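Local atomic coordinates of probable 2-hydroxyhepta-2,4-diene-1,7-dioate isomerase (PDB entry 2DFU), a protein that probably works as a metal-binding isomerase of the fumarylacetoacetate hydrolase family, presumably acting on 2-hydroxyhepta-2,4-diene-1,7-dioate. Residues A[46-51]-A[221-226]; A[119-124]-A[217-222]; A[136-141]-A[172-177]. One frame throughout, in Å; residues are numbered along the deposited sequence.

The three contacts join neighbouring parts of one beta framework. Interactions 1 and 2 share Pro221 and Leu222: the loop held against strand 111-121 in interaction 2 leads directly into strand 224-226, which pairs with strand 50-53 in interaction 1. Interaction 3 lies farther along the framework, where strand 137-148, itself a neighbour of strand 111-121, meets strand 168-175. Interactions 1 and 3 are buried. The first combines parallel strand bonds with an enclosed aspartate-lysine pair, the third antiparallel strand bonds with close leucine packing. Interaction 2 is only partly buried, and its arginine-glutamate pair lies toward the surface. Leu222 also packs on Leu138, linking interactions 1 and 3.

Interaction 1 (A[46-51]-A[221-226]); sequences TPTKIV and PLDVVL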
loop_
_atom_site.group_PDB
_atom_site.type_symbol
_atom_site.label_atom_id
_atom_site.label_comp_id
_atom_site.label_asym_id
_atom_site.label_seq_id
_atom_site.Cartn_x
_atom_site.Cartn_y
_atom_site.Cartn_z
ATOM N N THR A 46 -0.601 3.881 -11.578
ATOM C CA THR A 46 -1.766 3.541 -10.746
ATOM C C THR A 46 -1.291 2.330 -9.937
ATOM O O THR A 46 -1.749 1.209 -10.147
ATOM C CB THR A 46 -2.985 3.128 -11.611
ATOM O OG1 THR A 46 -2.568 2.172 -12.593
ATOM C CG2 THR A 46 -3.581 4.332 -12.317
ATOM N N PRO A 47 -0.357 2.553 -8.999
ATOM C CA PRO A 47 0.240 1.528 -8.135
ATOM C C PRO A 47 -0.642 0.834 -7.113
ATOM O O PRO A 47 -1.502 1.455 -6.501
ATOM C CB PRO A 47 1.382 2.280 -7.458
ATOM C CG PRO A 47 0.796 3.645 -7.279
ATOM C CD PRO A 47 0.134 3.896 -8.624
ATOM N N THR A 48 -0.420 -0.468 -6.935
ATOM C CA THR A 48 -1.158 -1.219 -5.935
ATOM C C THR A 48 -0.445 -0.901 -4.626
ATOM O O THR A 48 -1.008 -1.040 -3.544
ATOM C CB THR A 48 -1.089 -2.745 -6.180
ATOM O OG1 THR A 48 0.268 -3.195 -6.053
ATOM C CG2 THR A 48 -1.624 -3.085 -7.570
ATOM N N LYS A 49 0.807 -0.466 -4.743
ATOM C CA LYS A 49 1.616 -0.105 -3.582
ATOM C C LYS A 49 2.872 0.652 -4.007
ATOM O O LYS A 49 3.279 0.590 -5.165
ATOM C CB LYS A 49 2.005 -1.360 -2.794
ATOM C CG LYS A 49 2.811 -2.374 -3.587
ATOM C CD LYS A 49 3.089 -3.616 -2.744
ATOM C CE LYS A 49 3.895 -4.648 -3.523
ATOM N NZ LYS A 49 3.117 -5.154 -4.675
ATOM N N ILE A 50 3.479 1.366 -3.067
ATOM C CA ILE A 50 4.681 2.147 -3.347
ATOM C C ILE A 50 5.775 1.749 -2.367
ATOM O O ILE A 50 5.652 1.974 -1.162
ATOM C CB ILE A 50 4.370 3.650 -3.221
ATOM C CG1 ILE A 50 3.307 4.027 -4.259
ATOM C CG2 ILE A 50 5.636 4.482 -3.417
ATOM C CD1 ILE A 50 2.449 5.201 -3.861
ATOM N N VAL A 51 6.839 1.139 -2.889
ATOM C CA VAL A 51 7.954 0.684 -2.062
ATOM C C VAL A 51 9.099 1.689 -2.133
ATOM O O VAL A 51 9.525 2.081 -3.221
ATOM C CB VAL A 51 8.446 -0.705 -2.530
ATOM C CG1 VAL A 51 9.461 -1.254 -1.557
ATOM C CG2 VAL A 51 7.263 -1.659 -2.652
ATOM N N PRO A 221 2.362 -4.783 -11.946
ATOM C CA PRO A 221 2.534 -3.813 -13.025
ATOM C C PRO A 221 2.032 -2.461 -12.522
ATOM O O PRO A 221 1.000 -2.387 -11.846
ATOM C CB PRO A 221 1.653 -4.376 -14.136
ATOM C CG PRO A 221 1.759 -5.851 -13.923
ATOM C CD PRO A 221 1.615 -5.964 -12.418
ATOM N N LEU A 222 2.788 -1.413 -12.845
ATOM C CA LEU A 222 2.494 -0.037 -12.460
ATOM C C LEU A 222 2.759 0.314 -10.988
ATOM O O LEU A 222 2.425 1.410 -10.538
ATOM C CB LEU A 222 1.064 0.338 -12.876
ATOM C CG LEU A 222 0.817 0.133 -14.384
ATOM C CD1 LEU A 222 -0.581 0.614 -14.762
ATOM C CD2 LEU A 222 1.862 0.887 -15.191
ATOM N N ASP A 223 3.361 -0.607 -10.233
ATOM C CA ASP A 223 3.726 -0.293 -8.849
ATOM C C ASP A 223 4.870 0.710 -8.979
ATOM O O ASP A 223 5.562 0.737 -9.996
ATOM C CB ASP A 223 4.242 -1.523 -8.097
ATOM C CG ASP A 223 3.133 -2.321 -7.445
ATOM O OD1 ASP A 223 1.988 -1.830 -7.394
ATOM O OD2 ASP A 223 3.415 -3.437 -6.965
ATOM N N VAL A 224 5.072 1.523 -7.950
ATOM C CA VAL A 224 6.128 2.524 -7.970
ATOM C C VAL A 224 7.191 2.193 -6.920
ATOM O O VAL A 224 6.874 1.748 -5.813
ATOM C CB VAL A 224 5.540 3.944 -7.697
ATOM C CG1 VAL A 224 6.649 4.955 -7.509
ATOM C CG2 VAL A 224 4.645 4.364 -8.857
ATOM N N VAL A 225 8.453 2.387 -7.277
ATOM C CA VAL A 225 9.549 2.125 -6.345
ATOM C C VAL A 225 10.431 3.362 -6.314
ATOM O O VAL A 225 10.839 3.851 -7.371
ATOM C CB VAL A 225 10.398 0.905 -6.801
ATOM C CG1 VAL A 225 11.577 0.705 -5.862
ATOM C CG2 VAL A 225 9.532 -0.359 -6.841
ATOM N N LEU A 226 10.696 3.884 -5.116
ATOM C CA LEU A 226 11.546 5.067 -4.960
ATOM C C LEU A 226 12.966 4.600 -4.652
ATOM O O LEU A 226 13.162 3.661 -3.880
ATOM C CB LEU A 226 11.029 5.965 -3.829
ATOM C CG LEU A 226 9.560 6.405 -3.891
ATOM C CD1 LEU A 226 9.335 7.539 -2.885
ATOM C CD2 LEU A 226 9.191 6.869 -5.285
#
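A short parallel beta pairing, with Ile50 beside Val224 and Val51 beside Val225, joins two strands in the family domain of this fumarylacetoacetate hydrolase relative. Val51 N donates to Val224 O at 3.0 Å, and Leu226 N to Val51 O at 2.9 Å. Before them the ladder starts feebly, with a weak bond of 3.4 Å from Val224 N to Lys49 O. There the Asp223 carboxylate takes over from the backbone. Its OD1 accepts three bonds: Thr48 N arrives nearly end-on to the C-O bond at 2.8 Å, Thr48 OG1 reaches the syn lone pair of this OD1 at 2.6 Å, and Lys49 N comes down on the same OD1 from 55° out of the carboxylate plane, at 3.2 Å. Thr48 can give two of these bonds because its OG1 stands between its own backbone N and carbonyl carbon (chi1 64°), turned to the same acceptor as its N-H. The other oxygen, OD2, forms a salt bridge with Lys49 NZ at 2.9 Å, which probably offsets the cost of burying both charges. Second partners complete the site: Thr218 O for the ammonium group, Glu220 N for OD2. Among the apolar groups, Ile50 CG1 lies alongside Val224 CB at 4.1 Å, and Pro47 CB touches Val224 CG2. Beta-branched residues suit these extended positions. The face carrying Ile50 and Val224 rests on Leu168 and Leu170 of strand 168-175, whereas Val51 and Val225 on the other face are covered by helix 206-214.

Interaction 2 (A[119-124]-A[217-222]); sequences VVVGDR and MTLEPL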
loop_
_atom_site.group_PDB
_atom_site.type_symbol
_atom_site.label_atom_id
_atom_site.label_comp_id
_atom_site.label_asym_id
_atom_site.label_seq_id
_atom_site.Cartn_x
_atom_site.Cartn_y
_atom_site.Cartn_z
ATOM N N VAL A 119 10.794 4.579 -10.025
ATOM C CA VAL A 119 10.642 3.550 -11.036
ATOM C C VAL A 119 9.207 3.069 -11.116
ATOM O O VAL A 119 8.552 2.880 -10.096
ATOM C CB VAL A 119 11.537 2.333 -10.734
ATOM C CG1 VAL A 119 11.419 1.316 -11.847
ATOM C CG2 VAL A 119 12.970 2.769 -10.570
ATOM N N VAL A 120 8.715 2.882 -12.335
ATOM C CA VAL A 120 7.363 2.379 -12.529
ATOM C C VAL A 120 7.514 0.989 -13.140
ATOM O O VAL A 120 8.028 0.834 -14.240
ATOM C CB VAL A 120 6.534 3.276 -13.481
ATOM C CG1 VAL A 120 5.139 2.694 -13.649
ATOM C CG2 VAL A 120 6.445 4.703 -12.920
ATOM N N VAL A 121 7.066 -0.018 -12.409
ATOM C CA VAL A 121 7.165 -1.396 -12.855
ATOM C C VAL A 121 6.268 -1.709 -14.040
ATOM O O VAL A 121 5.103 -1.310 -14.077
ATOM C CB VAL A 121 6.839 -2.341 -11.688
ATOM C CG1 VAL A 121 6.796 -3.789 -12.162
ATOM C CG2 VAL A 121 7.877 -2.150 -10.591
ATOM N N GLY A 122 6.819 -2.429 -15.014
ATOM C CA GLY A 122 6.055 -2.795 -16.194
ATOM C C GLY A 122 5.494 -4.209 -16.151
ATOM O O GLY A 122 4.313 -4.417 -16.397
ATOM N N ASP A 123 6.342 -5.189 -15.855
ATOM C CA ASP A 123 5.901 -6.581 -15.787
ATOM C C ASP A 123 6.004 -7.073 -14.349
ATOM O O ASP A 123 6.913 -6.674 -13.621
ATOM C CB ASP A 123 6.772 -7.466 -16.692
ATOM C CG ASP A 123 6.914 -6.907 -18.106
ATOM O OD1 ASP A 123 5.881 -6.698 -18.774
ATOM O OD2 ASP A 123 8.060 -6.676 -18.552
ATOM N N ARG A 124 5.074 -7.934 -13.947
ATOM C CA ARG A 124 5.074 -8.489 -12.595
ATOM C C ARG A 124 6.469 -9.022 -12.244
ATOM O O ARG A 124 7.147 -9.621 -13.079
ATOM C CB ARG A 124 4.030 -9.613 -12.496
ATOM C CG ARG A 124 3.975 -10.308 -11.142
ATOM C CD ARG A 124 2.746 -11.217 -10.993
ATOM N NE ARG A 124 1.496 -10.455 -10.972
ATOM C CZ ARG A 124 0.732 -10.227 -12.038
ATOM N NH1 ARG A 124 1.074 -10.708 -13.227
ATOM N NH2 ARG A 124 -0.373 -9.504 -11.923
ATOM N N MET A 217 8.487 -9.882 -1.836
ATOM C CA MET A 217 7.303 -9.101 -2.178
ATOM C C MET A 217 7.125 -8.998 -3.685
ATOM O O MET A 217 7.987 -8.464 -4.383
ATOM C CB MET A 217 7.430 -7.698 -1.559
ATOM C CG MET A 217 6.455 -6.653 -2.087
ATOM S SD MET A 217 6.695 -5.038 -1.283
ATOM C CE MET A 217 5.720 -5.262 0.218
ATOM N N THR A 218 6.011 -9.514 -4.193
ATOM C CA THR A 218 5.754 -9.450 -5.626
ATOM C C THR A 218 5.378 -8.029 -6.030
ATOM O O THR A 218 4.482 -7.419 -5.441
ATOM C CB THR A 218 4.614 -10.402 -6.044
ATOM O OG1 THR A 218 5.040 -11.758 -5.865
ATOM C CG2 THR A 218 4.247 -10.200 -7.503
ATOM N N LEU A 219 6.087 -7.496 -7.017
ATOM C CA LEU A 219 5.815 -6.155 -7.510
ATOM C C LEU A 219 4.858 -6.300 -8.677
ATOM O O LEU A 219 5.107 -7.091 -9.589
ATOM C CB LEU A 219 7.112 -5.482 -7.961
ATOM C CG LEU A 219 7.982 -4.979 -6.810
ATOM C CD1 LEU A 219 9.359 -4.592 -7.330
ATOM C CD2 LEU A 219 7.291 -3.791 -6.143
ATOM N N GLU A 220 3.757 -5.552 -8.634
ATOM C CA GLU A 220 2.738 -5.606 -9.678
ATOM C C GLU A 220 2.963 -4.569 -10.765
ATOM O O GLU A 220 3.673 -3.584 -10.560
ATOM C CB GLU A 220 1.350 -5.368 -9.077
ATOM C CG GLU A 220 0.843 -6.466 -8.161
ATOM C CD GLU A 220 0.614 -7.776 -8.896
ATOM O OE1 GLU A 220 -0.087 -7.763 -9.932
ATOM O OE2 GLU A 220 1.131 -8.815 -8.441
ATOM N N PRO A 221 2.362 -4.783 -11.946
ATOM C CA PRO A 221 2.534 -3.813 -13.025
ATOM C C PRO A 221 2.032 -2.461 -12.522
ATOM O O PRO A 221 1.000 -2.387 -11.846
ATOM C CB PRO A 221 1.653 -4.376 -14.136
ATOM C CG PRO A 221 1.759 -5.851 -13.923
ATOM C CD PRO A 221 1.615 -5.964 -12.418
ATOM N N LEU A 222 2.788 -1.413 -12.845
ATOM C CA LEU A 222 2.494 -0.037 -12.460
ATOM C C LEU A 222 2.759 0.314 -10.988
ATOM O O LEU A 222 2.425 1.410 -10.538
ATOM C CB LEU A 222 1.064 0.338 -12.876
ATOM C CG LEU A 222 0.817 0.133 -14.384
ATOM C CD1 LEU A 222 -0.581 0.614 -14.762
ATOM C CD2 LEU A 222 1.862 0.887 -15.191
#
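Val121 O, at the end of its strand, accepts a short hydrogen bond of 2.6 Å from Leu222 N. This bond fastens the loop 217-222 just before it becomes strand 224-226. Farther along, Arg124 takes hold of the Glu220 carboxylate side-on, with one nitrogen for each oxygen. NE of Arg124 bonds OE2 of Glu220 at 3.0 Å, close to the guanidinium plane, while Arg124 NH2 reaches the syn lone pair of Glu220 OE1 at 2.7 Å. The two flat groups are turned 48° against each other, so the fork is twisted rather than coplanar. A bend late in the arginine chain (chi3 -67°) brings its head back over the loop, where Pro221 CD sits 4.1 Å above one face of the guanidinium, toward its rim. Long, flexible side chains of opposite charge suit this site, which lies toward solvent. The arginine stem is used as well: its CG packs on Thr218 CG2 at 3.7 Å, and Thr218 points its hydroxyl to Asp165 of the second subunit. Inward, the two valines make an apolar base for the loop: Val121 CG2 is 4.3 Å from Leu219 CB and Val120 CG1 touches Leu222 CD2 at 4.0 Å, while Val121 CG1 lies against the backbone carbonyl of Glu220. The loop thus bridges helix 206-214, whose Leu210 and Ile213 meet Leu219, and strand 111-121, which is bonded on to strand 137-148 through Val120 and Leu138.

Interaction 3 (A[136-141]-A[172-177]); sequences HVLGYT and PWLETD
Tyr140 and Glu175 exchange two backbone hydrogen bonds: Glu175 N gives to Tyr140 O at 2.7 Å and Tyr140 N to Glu175 O at 2.8 Å, the mark of a hydrogen-bonded antiparallel pair. One residue on, Thr141 adds a side-chain bond, its OG1 donating to Trp173 O at 2.7 Å. The hydroxyl approaches from 56° out of the carbonyl plane, and it stands there because OG1 is turned to the far side of CB from its own N (chi1 -170°). Threonine suits the place: its branched carbon fits an extended strand while the hydroxyl serves a backbone carbonyl of the facing strand. A valine here would keep the shape but would probably leave Trp173 O without this donor. At the other end, a water is hydrogen-bonded to Val137 O at 2.8 Å and to Thr176 O at 3.0 Å, linking the start of strand 137-141 to the residue just past strand 173-175, where direct pairing has stopped. Glu175 turns its carboxylate away from the pair, to a salt bridge with Lys2 and to the N-H of Asp177. Packing completes the contact. Leu174 sends one methyl, CD2, to Leu138 CD2 at 3.8 Å, the two side chains crossing at about a right angle, and lays the other, CD1, only 3.4 Å from Gly139 CA. A beta carbon on Gly139 would collide with that methyl, so the lack of a side chain there lets the methyl come up against the backbone. Strand 137-141 runs at 118° to strand 173-175, well short of antiparallel, and only one residue pair is properly bridged. Leu138 and Gly139 both face Val120 on the neighbouring strand 111-121, which makes this a classic beta bulge in the middle strand of three.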
loop_
_atom_site.group_PDB
_atom_site.type_symbol
_atom_site.label_atom_id
_atom_site.label_comp_id
_atom_site.label_asym_id
_atom_site.label_seq_id
_atom_site.Cartn_x
_atom_site.Cartn_y
_atom_site.Cartn_z
ATOM N N HIS A 136 11.950 -5.592 -16.635
ATOM C CA HIS A 136 10.574 -5.563 -16.149
ATOM C C HIS A 136 10.101 -4.141 -15.863
ATOM O O HIS A 136 8.983 -3.943 -15.396
ATOM C CB HIS A 136 10.439 -6.380 -14.856
ATOM C CG HIS A 136 10.690 -7.846 -15.031
ATOM N ND1 HIS A 136 11.927 -8.358 -15.362
ATOM C CD2 HIS A 136 9.860 -8.910 -14.919
ATOM C CE1 HIS A 136 11.847 -9.674 -15.448
ATOM N NE2 HIS A 136 10.605 -10.035 -15.184
ATOM N N VAL A 137 10.956 -3.159 -16.127
ATOM C CA VAL A 137 10.621 -1.762 -15.868
ATOM C C VAL A 137 9.910 -1.096 -17.039
ATOM O O VAL A 137 10.360 -1.192 -18.183
ATOM C CB VAL A 137 11.899 -0.935 -15.542
ATOM C CG1 VAL A 137 11.565 0.554 -15.460
ATOM C CG2 VAL A 137 12.500 -1.403 -14.227
ATOM N N LEU A 138 8.793 -0.436 -16.755
ATOM C CA LEU A 138 8.068 0.277 -17.797
ATOM C C LEU A 138 8.833 1.570 -18.071
ATOM O O LEU A 138 9.150 1.883 -19.215
ATOM C CB LEU A 138 6.639 0.608 -17.352
ATOM C CG LEU A 138 5.843 1.521 -18.303
ATOM C CD1 LEU A 138 5.666 0.845 -19.660
ATOM C CD2 LEU A 138 4.483 1.839 -17.696
ATOM N N GLY A 139 9.139 2.315 -17.012
ATOM C CA GLY A 139 9.866 3.555 -17.191
ATOM C C GLY A 139 10.285 4.237 -15.905
ATOM O O GLY A 139 10.063 3.725 -14.817
ATOM N N TYR A 140 10.872 5.419 -16.044
ATOM C CA TYR A 140 11.362 6.184 -14.913
ATOM C C TYR A 140 10.694 7.546 -14.809
ATOM O O TYR A 140 10.395 8.181 -15.815
ATOM C CB TYR A 140 12.873 6.363 -15.052
ATOM C CG TYR A 140 13.593 5.049 -15.187
ATOM C CD1 TYR A 140 13.969 4.322 -14.055
ATOM C CD2 TYR A 140 13.841 4.494 -16.445
ATOM C CE1 TYR A 140 14.567 3.072 -14.170
ATOM C CE2 TYR A 140 14.440 3.241 -16.571
ATOM C CZ TYR A 140 14.796 2.536 -15.426
ATOM O OH TYR A 140 15.358 1.292 -15.527
ATOM N N THR A 141 10.458 7.992 -13.582
ATOM C CA THR A 141 9.838 9.286 -13.381
ATOM C C THR A 141 10.488 9.939 -12.170
ATOM O O THR A 141 11.456 9.413 -11.624
ATOM C CB THR A 141 8.291 9.154 -13.210
ATOM O OG1 THR A 141 7.699 10.458 -13.250
ATOM C CG2 THR A 141 7.932 8.464 -11.894
ATOM N N PRO A 172 6.766 14.446 -14.002
ATOM C CA PRO A 172 5.544 14.804 -14.737
ATOM C C PRO A 172 5.084 13.657 -15.626
ATOM O O PRO A 172 3.927 13.584 -16.050
ATOM C CB PRO A 172 6.001 15.989 -15.577
ATOM C CG PRO A 172 7.400 15.541 -15.981
ATOM C CD PRO A 172 7.955 15.043 -14.644
ATOM N N TRP A 173 6.022 12.774 -15.929
ATOM C CA TRP A 173 5.720 11.646 -16.774
ATOM C C TRP A 173 6.837 10.640 -16.647
ATOM O O TRP A 173 7.799 10.828 -15.916
ATOM C CB TRP A 173 5.577 12.108 -18.233
ATOM C CG TRP A 173 6.559 13.171 -18.580
ATOM C CD1 TRP A 173 7.962 13.040 -18.649
ATOM C CD2 TRP A 173 6.251 14.511 -19.039
ATOM N NE1 TRP A 173 8.572 14.171 -19.095
ATOM C CE2 TRP A 173 7.484 15.149 -19.341
ATOM C CE3 TRP A 173 5.069 15.218 -19.203
ATOM C CZ2 TRP A 173 7.504 16.457 -19.779
ATOM C CZ3 TRP A 173 5.082 16.528 -19.647
ATOM C CH2 TRP A 173 6.312 17.157 -19.930
ATOM N N LEU A 174 6.680 9.515 -17.339
ATOM C CA LEU A 174 7.765 8.573 -17.256
ATOM C C LEU A 174 8.489 8.402 -18.577
ATOM O O LEU A 174 7.946 8.532 -19.664
ATOM C CB LEU A 174 7.274 7.250 -16.670
ATOM C CG LEU A 174 6.508 6.398 -17.672
ATOM C CD1 LEU A 174 7.430 5.493 -18.493
ATOM C CD2 LEU A 174 5.509 5.470 -16.987
ATOM N N GLU A 175 9.794 8.198 -18.431
ATOM C CA GLU A 175 10.628 7.962 -19.585
ATOM C C GLU A 175 10.944 6.472 -19.691
ATOM O O GLU A 175 11.379 5.835 -18.740
ATOM C CB GLU A 175 11.909 8.772 -19.372
ATOM C CG GLU A 175 13.066 8.363 -20.278
ATOM C CD GLU A 175 12.697 8.621 -21.718
ATOM O OE1 GLU A 175 12.437 9.767 -22.060
ATOM O OE2 GLU A 175 12.680 7.672 -22.494
ATOM N N THR A 176 10.690 5.877 -20.850
ATOM C CA THR A 176 10.912 4.441 -21.042
ATOM C C THR A 176 12.350 4.058 -21.399
ATOM O O THR A 176 12.768 2.925 -21.173
ATOM C CB THR A 176 10.027 3.877 -22.164
ATOM O OG1 THR A 176 10.419 4.466 -23.408
ATOM C CG2 THR A 176 8.554 4.172 -21.896
ATOM N N ASP A 177 13.097 4.999 -21.963
ATOM C CA ASP A 177 14.467 4.732 -22.379
ATOM C C ASP A 177 15.492 5.504 -21.543
ATOM O O ASP A 177 15.676 6.705 -21.721
ATOM C CB ASP A 177 14.598 5.075 -23.868
ATOM C CG ASP A 177 15.952 4.716 -24.436
ATOM O OD1 ASP A 177 16.593 3.776 -23.920
ATOM O OD2 ASP A 177 16.369 5.367 -25.415
HETATM O O HOH W 1 12.127 0.759 -19.232
#